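Local coordinates for McyG protein (Microcystis aeruginosa PCC 7806, PDB 4R0M) that probably activates phenylalanine-like substrates as adenylates and loads them onto a peptidyl carrier protein during microcystin synthesis, at residues 12-17 with 195-200; 119-124 with 145-150; 483-488 with 517-522. One frame throughout, in Å; residues are numbered along the deposited sequence.

In the fold
Along the chain, contact 2 falls between the two segments of contact 1, and contact 3 follows. Contact 1 ties the loop before helix 19-27 to the start of helix 196-210. Contact 2 joins the end of helix 111-122 to the loop before strand 152-154. Contact 3 pairs two strands of a separate three-stranded sheet. Contacts 1 and 2 have centres about 33 Å apart, contacts 2 and 3 about 36 Å. Contacts 1 and 3 lie on opposite sides of the chain's centre, their centres about 45 Å apart. Contacts 1 and 2 lie in the large N-terminal part of the adenylation domain, contact 3 probably in the separately folded C-terminal subdomain, as in other ANL enzymes.

Contact 1: residues 12-17 with 195-200; sequences LEDNWR and THHNIL
His197 ND1 is met by the Asn15 carbonyl and by a water. The bond from His197 ND1 to Asn15 O is weak, 3.1 Å long and bent to 122° at the hydrogen. Asn15 O and the water both lie at the edge of the imidazole, near its plane. The same water donates to Arg17 O at 2.8 Å and stands 3.2 Å from His197 ND1, so it bridges the loop and the helix. The six-membered ring of Trp16 lies over one face of His197 in an offset stack. The planes are only 16° apart, and Trp16 CZ3 comes within 3.4 Å of His197 ND1. His197 reaches the loop because its CG is anti to the backbone N (chi1 -168°). Its helix begins with a capping box: Asn198 N donates to Thr195 OG1, and Thr195 N donates to Asn198 OD1. This start of helix 196-210 directly follows strand 190-195. One turn on from His197, Leu200 CD1 packs 3.8 Å from Arg17 CB. Leu200 also touches Val22 of helix 19-27. The guanidinium of Arg17 turns to that helix, where its NH2 is hydrogen-bonded to Thr25 OG1. His196 ND1 accepts a hydrogen bond from Leu19 N.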
loop_
_atom_site.group_PDB
_atom_site.type_symbol
_atom_site.label_atom_id
_atom_site.label_comp_id
_atom_site.label_asym_id
_atom_site.label_seq_id
_atom_site.Cartn_x
_atom_site.Cartn_y
_atom_site.Cartn_z
ATOM N N LEU A 12 -12.058 23.283 -2.761
ATOM C CA LEU A 12 -10.932 23.484 -1.844
ATOM C C LEU A 12 -10.092 24.704 -2.214
ATOM O O LEU A 12 -9.705 24.877 -3.371
ATOM C CB LEU A 12 -10.047 22.231 -1.794
ATOM C CG LEU A 12 -8.898 22.177 -0.775
ATOM C CD1 LEU A 12 -9.412 21.944 0.640
ATOM C CD2 LEU A 12 -7.894 21.102 -1.160
ATOM N N GLU A 13 -9.806 25.536 -1.214
ATOM C CA GLU A 13 -8.993 26.738 -1.394
ATOM C C GLU A 13 -7.525 26.381 -1.602
ATOM O O GLU A 13 -6.978 25.538 -0.890
ATOM C CB GLU A 13 -9.145 27.673 -0.192
ATOM C CG GLU A 13 -10.528 28.299 -0.062
ATOM C CD GLU A 13 -10.752 28.977 1.278
ATOM O OE1 GLU A 13 -10.530 28.331 2.327
ATOM O OE2 GLU A 13 -11.166 30.156 1.282
ATOM N N ASP A 14 -6.901 27.031 -2.583
ATOM C CA ASP A 14 -5.507 26.768 -2.943
ATOM C C ASP A 14 -4.524 27.061 -1.812
ATOM O O ASP A 14 -4.541 28.140 -1.213
ATOM C CB ASP A 14 -5.109 27.560 -4.195
ATOM C CG ASP A 14 -5.419 26.821 -5.487
ATOM O OD1 ASP A 14 -5.522 25.573 -5.469
ATOM O OD2 ASP A 14 -5.549 27.495 -6.531
ATOM N N ASN A 15 -3.675 26.078 -1.532
ATOM C CA ASN A 15 -2.591 26.218 -0.573
ATOM C C ASN A 15 -1.263 26.096 -1.306
ATOM O O ASN A 15 -1.087 25.194 -2.129
ATOM C CB ASN A 15 -2.703 25.143 0.510
ATOM C CG ASN A 15 -1.556 25.187 1.500
ATOM O OD1 ASN A 15 -1.317 26.206 2.150
ATOM N ND2 ASN A 15 -0.841 24.073 1.623
ATOM N N TRP A 16 -0.334 27.003 -1.014
ATOM C CA TRP A 16 0.954 27.020 -1.706
ATOM C C TRP A 16 2.132 26.791 -0.799
ATOM O O TRP A 16 3.208 27.354 -1.001
ATOM C CB TRP A 16 1.112 28.305 -2.513
ATOM C CG TRP A 16 0.160 28.380 -3.680
ATOM C CD1 TRP A 16 -0.878 29.287 -3.872
ATOM C CD2 TRP A 16 0.114 27.494 -4.855
ATOM N NE1 TRP A 16 -1.534 29.036 -5.050
ATOM C CE2 TRP A 16 -0.992 27.976 -5.688
ATOM C CE3 TRP A 16 0.851 26.393 -5.283
ATOM C CZ2 TRP A 16 -1.324 27.370 -6.892
ATOM C CZ3 TRP A 16 0.504 25.790 -6.497
ATOM C CH2 TRP A 16 -0.558 26.269 -7.281
ATOM N N ARG A 17 1.934 25.944 0.205
ATOM C CA ARG A 17 3.001 25.545 1.112
ATOM C C ARG A 17 3.933 24.527 0.457
ATOM O O ARG A 17 3.533 23.805 -0.456
ATOM C CB ARG A 17 2.411 24.936 2.388
ATOM C CG ARG A 17 1.860 25.934 3.393
ATOM C CD ARG A 17 1.170 25.202 4.536
ATOM N NE ARG A 17 1.132 25.998 5.760
ATOM C CZ ARG A 17 2.072 25.981 6.704
ATOM N NH1 ARG A 17 3.142 25.206 6.579
ATOM N NH2 ARG A 17 1.942 26.744 7.782
ATOM N N THR A 195 4.471 16.274 -6.559
ATOM C CA THR A 195 4.899 17.609 -6.165
ATOM C C THR A 195 4.471 17.880 -4.726
ATOM O O THR A 195 3.660 17.133 -4.166
ATOM C CB THR A 195 4.291 18.680 -7.095
ATOM O OG1 THR A 195 2.864 18.660 -6.976
ATOM C CG2 THR A 195 4.675 18.416 -8.543
ATOM N N HIS A 196 5.020 18.940 -4.132
ATOM C CA HIS A 196 4.564 19.430 -2.829
ATOM C C HIS A 196 3.091 19.705 -2.881
ATOM O O HIS A 196 2.345 19.329 -1.975
ATOM C CB HIS A 196 5.284 20.720 -2.439
ATOM C CG HIS A 196 6.787 20.611 -2.428
ATOM N ND1 HIS A 196 7.484 20.351 -1.309
ATOM C CD2 HIS A 196 7.722 20.756 -3.449
ATOM C CE1 HIS A 196 8.799 20.323 -1.596
ATOM N NE2 HIS A 196 8.943 20.571 -2.907
ATOM N N HIS A 197 2.668 20.364 -3.958
ATOM C CA HIS A 197 1.273 20.742 -4.151
ATOM C C HIS A 197 0.367 19.550 -4.274
ATOM O O HIS A 197 -0.752 19.584 -3.771
ATOM C CB HIS A 197 1.124 21.667 -5.356
ATOM C CG HIS A 197 -0.231 22.330 -5.450
ATOM N ND1 HIS A 197 -0.663 23.227 -4.543
ATOM C CD2 HIS A 197 -1.251 22.198 -6.389
ATOM C CE1 HIS A 197 -1.896 23.647 -4.881
ATOM N NE2 HIS A 197 -2.256 23.017 -6.011
ATOM N N ASN A 198 0.843 18.491 -4.939
ATOM C CA ASN A 198 0.121 17.212 -4.992
ATOM C C ASN A 198 -0.163 16.678 -3.593
ATOM O O ASN A 198 -1.310 16.411 -3.239
ATOM C CB ASN A 198 0.914 16.147 -5.776
ATOM C CG ASN A 198 0.888 16.361 -7.285
ATOM O OD1 ASN A 198 1.865 16.053 -7.974
ATOM N ND2 ASN A 198 -0.222 16.874 -7.805
ATOM N N ILE A 199 0.901 16.538 -2.805
ATOM C CA ILE A 199 0.841 15.937 -1.474
ATOM C C ILE A 199 -0.009 16.770 -0.506
ATOM O O ILE A 199 -0.906 16.241 0.158
ATOM C CB ILE A 199 2.264 15.706 -0.908
ATOM C CG1 ILE A 199 3.021 14.692 -1.777
ATOM C CG2 ILE A 199 2.209 15.230 0.540
ATOM C CD1 ILE A 199 4.530 14.769 -1.664
ATOM N N LEU A 200 0.264 18.071 -0.452
ATOM C CA LEU A 200 -0.413 18.961 0.491
ATOM C C LEU A 200 -1.862 19.258 0.119
ATOM O O LEU A 200 -2.663 19.633 0.976
ATOM C CB LEU A 200 0.396 20.242 0.720
ATOM C CG LEU A 200 1.766 19.967 1.351
ATOM C CD1 LEU A 200 2.595 21.236 1.452
ATOM C CD2 LEU A 200 1.631 19.293 2.713
HETATM O O HOH W 1 1.229 23.380 -1.924
#

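Contact 2: residues 119-124 with 145-150; sequences VWKILD and SHLEGW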
loop_
_atom_site.group_PDB
_atom_site.type_symbol
_atom_site.label_atom_id
_atom_site.label_comp_id
_atom_site.label_asym_id
_atom_site.label_seq_id
_atom_site.Cartn_x
_atom_site.Cartn_y
_atom_site.Cartn_z
ATOM N N VAL A 119 15.328 0.684 -11.356
ATOM C CA VAL A 119 15.151 2.085 -10.981
ATOM C C VAL A 119 16.502 2.802 -10.986
ATOM O O VAL A 119 16.616 3.918 -11.498
ATOM C CB VAL A 119 14.445 2.219 -9.609
ATOM C CG1 VAL A 119 14.474 3.656 -9.106
ATOM C CG2 VAL A 119 13.011 1.718 -9.698
ATOM N N TRP A 120 17.520 2.141 -10.435
ATOM C CA TRP A 120 18.890 2.663 -10.411
ATOM C C TRP A 120 19.393 3.005 -11.789
ATOM O O TRP A 120 20.045 4.034 -11.977
ATOM C CB TRP A 120 19.815 1.659 -9.731
ATOM C CG TRP A 120 21.254 2.093 -9.590
ATOM C CD1 TRP A 120 21.797 2.952 -8.638
ATOM C CD2 TRP A 120 22.396 1.664 -10.408
ATOM N NE1 TRP A 120 23.153 3.090 -8.815
ATOM C CE2 TRP A 120 23.576 2.346 -9.858
ATOM C CE3 TRP A 120 22.554 0.822 -11.505
ATOM C CZ2 TRP A 120 24.843 2.173 -10.398
ATOM C CZ3 TRP A 120 23.837 0.658 -12.041
ATOM C CH2 TRP A 120 24.950 1.318 -11.500
ATOM N N LYS A 121 19.084 2.149 -12.761
ATOM C CA LYS A 121 19.470 2.378 -14.155
ATOM C C LYS A 121 18.646 3.496 -14.800
ATOM O O LYS A 121 19.185 4.318 -15.543
ATOM C CB LYS A 121 19.366 1.080 -14.968
ATOM C CG LYS A 121 20.448 0.066 -14.628
ATOM C CD LYS A 121 20.153 -1.318 -15.191
ATOM C CE LYS A 121 21.200 -2.322 -14.730
ATOM N NZ LYS A 121 21.085 -3.637 -15.425
ATOM N N ILE A 122 17.349 3.526 -14.502
ATOM C CA ILE A 122 16.452 4.567 -15.011
ATOM C C ILE A 122 16.880 5.973 -14.558
ATOM O O ILE A 122 16.759 6.937 -15.318
ATOM C CB ILE A 122 14.978 4.279 -14.622
ATOM C CG1 ILE A 122 14.453 3.068 -15.399
ATOM C CG2 ILE A 122 14.082 5.484 -14.888
ATOM C CD1 ILE A 122 13.233 2.410 -14.786
ATOM N N LEU A 123 17.408 6.069 -13.338
ATOM C CA LEU A 123 17.758 7.355 -12.725
ATOM C C LEU A 123 19.229 7.759 -12.882
ATOM O O LEU A 123 19.703 8.667 -12.193
ATOM C CB LEU A 123 17.379 7.354 -11.238
ATOM C CG LEU A 123 15.920 7.159 -10.822
ATOM C CD1 LEU A 123 15.811 7.180 -9.307
ATOM C CD2 LEU A 123 15.019 8.217 -11.437
ATOM N N ASP A 124 19.933 7.087 -13.794
ATOM C CA ASP A 124 21.350 7.357 -14.092
ATOM C C ASP A 124 22.270 7.256 -12.868
ATOM O O ASP A 124 22.940 8.223 -12.497
ATOM C CB ASP A 124 21.525 8.711 -14.807
ATOM C CG ASP A 124 20.864 8.746 -16.182
ATOM O OD1 ASP A 124 21.011 7.770 -16.955
ATOM O OD2 ASP A 124 20.204 9.761 -16.497
ATOM N N SER A 145 27.275 -8.130 -9.084
ATOM C CA SER A 145 26.641 -7.889 -10.381
ATOM C C SER A 145 27.385 -6.828 -11.192
ATOM O O SER A 145 26.886 -6.364 -12.219
ATOM C CB SER A 145 25.168 -7.505 -10.205
ATOM O OG SER A 145 24.404 -8.617 -9.772
ATOM N N HIS A 146 28.575 -6.453 -10.718
ATOM C CA HIS A 146 29.479 -5.526 -11.416
ATOM C C HIS A 146 28.803 -4.278 -11.922
ATOM O O HIS A 146 28.944 -3.904 -13.088
ATOM C CB HIS A 146 30.216 -6.244 -12.548
ATOM C CG HIS A 146 31.264 -7.215 -12.068
ATOM N ND1 HIS A 146 30.953 -8.399 -11.511
ATOM C CD2 HIS A 146 32.655 -7.138 -12.079
ATOM C CE1 HIS A 146 32.085 -9.047 -11.177
ATOM N NE2 HIS A 146 33.125 -8.274 -11.525
ATOM N N LEU A 147 28.063 -3.622 -11.033
ATOM C CA LEU A 147 27.304 -2.429 -11.387
ATOM C C LEU A 147 28.170 -1.185 -11.214
ATOM O O LEU A 147 28.565 -0.833 -10.099
ATOM C CB LEU A 147 26.015 -2.352 -10.559
ATOM C CG LEU A 147 25.100 -3.583 -10.670
ATOM C CD1 LEU A 147 24.149 -3.689 -9.486
ATOM C CD2 LEU A 147 24.338 -3.599 -11.992
ATOM N N GLU A 148 28.470 -0.537 -12.338
ATOM C CA GLU A 148 29.421 0.571 -12.392
ATOM C C GLU A 148 28.887 1.839 -11.718
ATOM O O GLU A 148 27.836 2.361 -12.100
ATOM C CB GLU A 148 29.798 0.850 -13.851
ATOM C CG GLU A 148 31.025 1.728 -14.047
ATOM C CD GLU A 148 31.339 1.982 -15.514
ATOM O OE1 GLU A 148 30.444 1.792 -16.370
ATOM O OE2 GLU A 148 32.488 2.374 -15.815
ATOM N N GLY A 149 29.621 2.321 -10.716
ATOM C CA GLY A 149 29.263 3.543 -9.994
ATOM C C GLY A 149 28.327 3.323 -8.818
ATOM O O GLY A 149 27.825 4.283 -8.229
ATOM N N TRP A 150 28.096 2.053 -8.486
ATOM C CA TRP A 150 27.246 1.646 -7.370
ATOM C C TRP A 150 27.789 2.185 -6.081
ATOM O O TRP A 150 28.893 1.825 -5.662
ATOM C CB TRP A 150 27.197 0.124 -7.323
ATOM C CG TRP A 150 26.147 -0.494 -6.428
ATOM C CD1 TRP A 150 26.319 -0.997 -5.141
ATOM C CD2 TRP A 150 24.732 -0.745 -6.747
ATOM N NE1 TRP A 150 25.146 -1.512 -4.655
ATOM C CE2 TRP A 150 24.154 -1.393 -5.565
ATOM C CE3 TRP A 150 23.916 -0.498 -7.848
ATOM C CZ2 TRP A 150 22.818 -1.770 -5.510
ATOM C CZ3 TRP A 150 22.569 -0.884 -7.781
ATOM C CH2 TRP A 150 22.036 -1.503 -6.640
HETATM O O HOH W 2 25.045 4.457 -6.761
#
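The backbones of Trp120 and Trp150 stay well apart, with their CA atoms 9.0 Å from each other, and a type II turn from Leu147 to Trp150 faces the last turn of helix 111-122. Large side chains bridge the distance. Trp120 points its indole at the turn, with CG anti to the backbone N (chi1 -178°). Trp150 brings the edge of its six-membered ring onto the face of Trp120, in a T-shaped (edge-to-face) pair. The planes stand at 60°, and Trp150 CE3 sits 3.5 Å from Trp120 CE2, over the centre of the indole. Backbone atoms of Glu148 and Gly149 meet the rim of the same indole near its plane. The closest is Glu148 O, 3.1 Å from Trp120 CH2. Leu147 CB adds an apolar contact, 3.9 Å from Trp120 CH2. On the pyrrole side of Trp120, NE1 donates to a water at 3.1 Å, and this water also lies within hydrogen-bonding distance of Gly149 O. Lys121 CE comes loosely near Leu147 CD2, at 4.4 Å. A Schellman motif with Asp124 as its C-prime residue ends helix 111-122. Another, with His146 in that role, ends helix 135-144 just before the turn. Trp150 NE1 is hydrogen-bonded to Ile138 O in helix 135-144, and both tryptophans rest on Ile128 of strand 128-130.

Contact 3: residues 483-488 with 517-522; sequences IITFSP and YVIPLE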
loop_
_atom_site.group_PDB
_atom_site.type_symbol
_atom_site.label_atom_id
_atom_site.label_comp_id
_atom_site.label_asym_id
_atom_site.label_seq_id
_atom_site.Cartn_x
_atom_site.Cartn_y
_atom_site.Cartn_z
ATOM N N ILE A 483 -8.098 -20.385 -12.015
ATOM C CA ILE A 483 -6.919 -20.871 -11.306
ATOM C C ILE A 483 -6.859 -20.257 -9.913
ATOM O O ILE A 483 -7.040 -19.050 -9.744
ATOM C CB ILE A 483 -5.607 -20.606 -12.091
ATOM C CG1 ILE A 483 -5.603 -21.367 -13.422
ATOM C CG2 ILE A 483 -4.387 -21.040 -11.289
ATOM C CD1 ILE A 483 -6.308 -20.652 -14.554
ATOM N N ILE A 484 -6.615 -21.111 -8.924
ATOM C CA ILE A 484 -6.520 -20.695 -7.537
ATOM C C ILE A 484 -5.153 -21.071 -6.968
ATOM O O ILE A 484 -4.751 -22.235 -7.000
ATOM C CB ILE A 484 -7.669 -21.295 -6.693
ATOM C CG1 ILE A 484 -8.969 -20.530 -6.968
ATOM C CG2 ILE A 484 -7.333 -21.271 -5.205
ATOM C CD1 ILE A 484 -10.230 -21.253 -6.547
ATOM N N THR A 485 -4.438 -20.065 -6.473
ATOM C CA THR A 485 -3.171 -20.277 -5.791
ATOM C C THR A 485 -3.326 -19.888 -4.332
ATOM O O THR A 485 -4.056 -18.951 -4.007
ATOM C CB THR A 485 -2.032 -19.458 -6.424
ATOM O OG1 THR A 485 -2.402 -18.074 -6.467
ATOM C CG2 THR A 485 -1.736 -19.949 -7.840
ATOM N N PHE A 486 -2.642 -20.618 -3.457
ATOM C CA PHE A 486 -2.739 -20.399 -2.022
ATOM C C PHE A 486 -1.469 -20.880 -1.325
ATOM O O PHE A 486 -0.617 -21.517 -1.943
ATOM C CB PHE A 486 -3.969 -21.126 -1.457
ATOM C CG PHE A 486 -3.765 -22.603 -1.255
ATOM C CD1 PHE A 486 -3.810 -23.482 -2.332
ATOM C CD2 PHE A 486 -3.525 -23.116 0.015
ATOM C CE1 PHE A 486 -3.617 -24.841 -2.147
ATOM C CE2 PHE A 486 -3.328 -24.475 0.206
ATOM C CZ PHE A 486 -3.375 -25.339 -0.876
ATOM N N SER A 487 -1.350 -20.563 -0.040
ATOM C CA SER A 487 -0.284 -21.096 0.792
ATOM C C SER A 487 -0.899 -21.875 1.950
ATOM O O SER A 487 -1.859 -21.404 2.565
ATOM C CB SER A 487 0.610 -19.972 1.315
ATOM O OG SER A 487 1.732 -20.493 2.003
ATOM N N PRO A 488 -0.364 -23.077 2.243
ATOM C CA PRO A 488 -0.927 -23.921 3.298
ATOM C C PRO A 488 -0.611 -23.401 4.696
ATOM O O PRO A 488 0.488 -22.897 4.941
ATOM C CB PRO A 488 -0.245 -25.283 3.077
ATOM C CG PRO A 488 0.473 -25.181 1.771
ATOM C CD PRO A 488 0.778 -23.730 1.581
ATOM N N TYR A 517 -7.251 -25.615 -11.685
ATOM C CA TYR A 517 -6.032 -25.939 -10.945
ATOM C C TYR A 517 -5.992 -25.235 -9.593
ATOM O O TYR A 517 -6.378 -24.070 -9.478
ATOM C CB TYR A 517 -4.787 -25.565 -11.756
ATOM C CG TYR A 517 -4.722 -26.187 -13.134
ATOM C CD1 TYR A 517 -4.248 -27.488 -13.312
ATOM C CD2 TYR A 517 -5.131 -25.473 -14.261
ATOM C CE1 TYR A 517 -4.186 -28.060 -14.574
ATOM C CE2 TYR A 517 -5.072 -26.034 -15.527
ATOM C CZ TYR A 517 -4.598 -27.327 -15.677
ATOM O OH TYR A 517 -4.539 -27.890 -16.931
ATOM N N VAL A 518 -5.530 -25.957 -8.576
ATOM C CA VAL A 518 -5.325 -25.395 -7.242
ATOM C C VAL A 518 -3.892 -25.688 -6.814
ATOM O O VAL A 518 -3.542 -26.834 -6.522
ATOM C CB VAL A 518 -6.325 -25.957 -6.203
ATOM C CG1 VAL A 518 -6.113 -25.306 -4.844
ATOM C CG2 VAL A 518 -7.761 -25.746 -6.659
ATOM N N ILE A 519 -3.068 -24.643 -6.778
ATOM C CA ILE A 519 -1.629 -24.793 -6.555
ATOM C C ILE A 519 -1.175 -24.246 -5.196
ATOM O O ILE A 519 -1.260 -23.040 -4.946
ATOM C CB ILE A 519 -0.808 -24.112 -7.673
ATOM C CG1 ILE A 519 -1.389 -24.444 -9.054
ATOM C CG2 ILE A 519 0.657 -24.520 -7.572
ATOM C CD1 ILE A 519 -1.190 -23.357 -10.089
ATOM N N PRO A 520 -0.691 -25.141 -4.312
ATOM C CA PRO A 520 -0.058 -24.739 -3.058
ATOM C C PRO A 520 1.272 -24.044 -3.322
ATOM O O PRO A 520 1.985 -24.402 -4.265
ATOM C CB PRO A 520 0.185 -26.071 -2.339
ATOM C CG PRO A 520 -0.751 -27.039 -2.978
ATOM C CD PRO A 520 -0.828 -26.603 -4.407
ATOM N N LEU A 521 1.593 -23.054 -2.496
ATOM C CA LEU A 521 2.827 -22.297 -2.649
ATOM C C LEU A 521 3.516 -22.004 -1.327
ATOM O O LEU A 521 2.862 -21.768 -0.308
ATOM C CB LEU A 521 2.569 -20.990 -3.400
ATOM C CG LEU A 521 2.765 -21.020 -4.915
ATOM C CD1 LEU A 521 2.187 -19.762 -5.544
ATOM C CD2 LEU A 521 4.240 -21.170 -5.267
ATOM N N GLU A 522 4.845 -22.038 -1.357
ATOM C CA GLU A 522 5.657 -21.595 -0.230
ATOM C C GLU A 522 5.466 -20.094 -0.046
ATOM O O GLU A 522 5.456 -19.337 -1.022
ATOM C CB GLU A 522 7.143 -21.948 -0.425
ATOM C CG GLU A 522 7.641 -21.951 -1.866
ATOM C CD GLU A 522 7.307 -23.236 -2.615
ATOM O OE1 GLU A 522 6.595 -23.152 -3.641
ATOM O OE2 GLU A 522 7.748 -24.327 -2.182
#
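Ile484 is bonded through both its backbone N and its backbone O: its N donates to Tyr517 O at 3.0 Å, nearly straight at 175°, and its O accepts from Ile519 N at 2.9 Å. Phe486 N then donates to Ile519 O, while the bond from Leu521 N to Phe486 O is bent and weak. This is the parallel pairing of a beta-alpha-beta unit, in which helix 498-511 connects strand 479-486 to strand 517-520. Further along, Ser487 OG donates to Leu521 O at 2.9 Å. The side chains alternate between two faces. Ile483, Thr485 and Ile519 share one face with Tyr517, and Ile519 CD1 is 4.1 Å from both Ile483 CG2 and Thr485 CG2. Helix 536-545 packs against that face through Leu539 and Phe543. Ile484, Val518, Phe486 and Pro520 occupy the other, where Val500 and Ile503 of helix 498-511 meet Val518. The Phe486 ring leans across to strand 517-520 because its CG sits between the backbone N and carbonyl carbon (chi1 79°). It touches Val499 and Ile503 of helix 498-511, and Phe486 CE1 lies 3.7 Å from Val518 CG1. A serine in its place would probably leave a gap between Val518 and that helix. Pro520 CA sits over the ring face in a CH-pi contact, 4.1 Å from the centroid of the Phe486 ring.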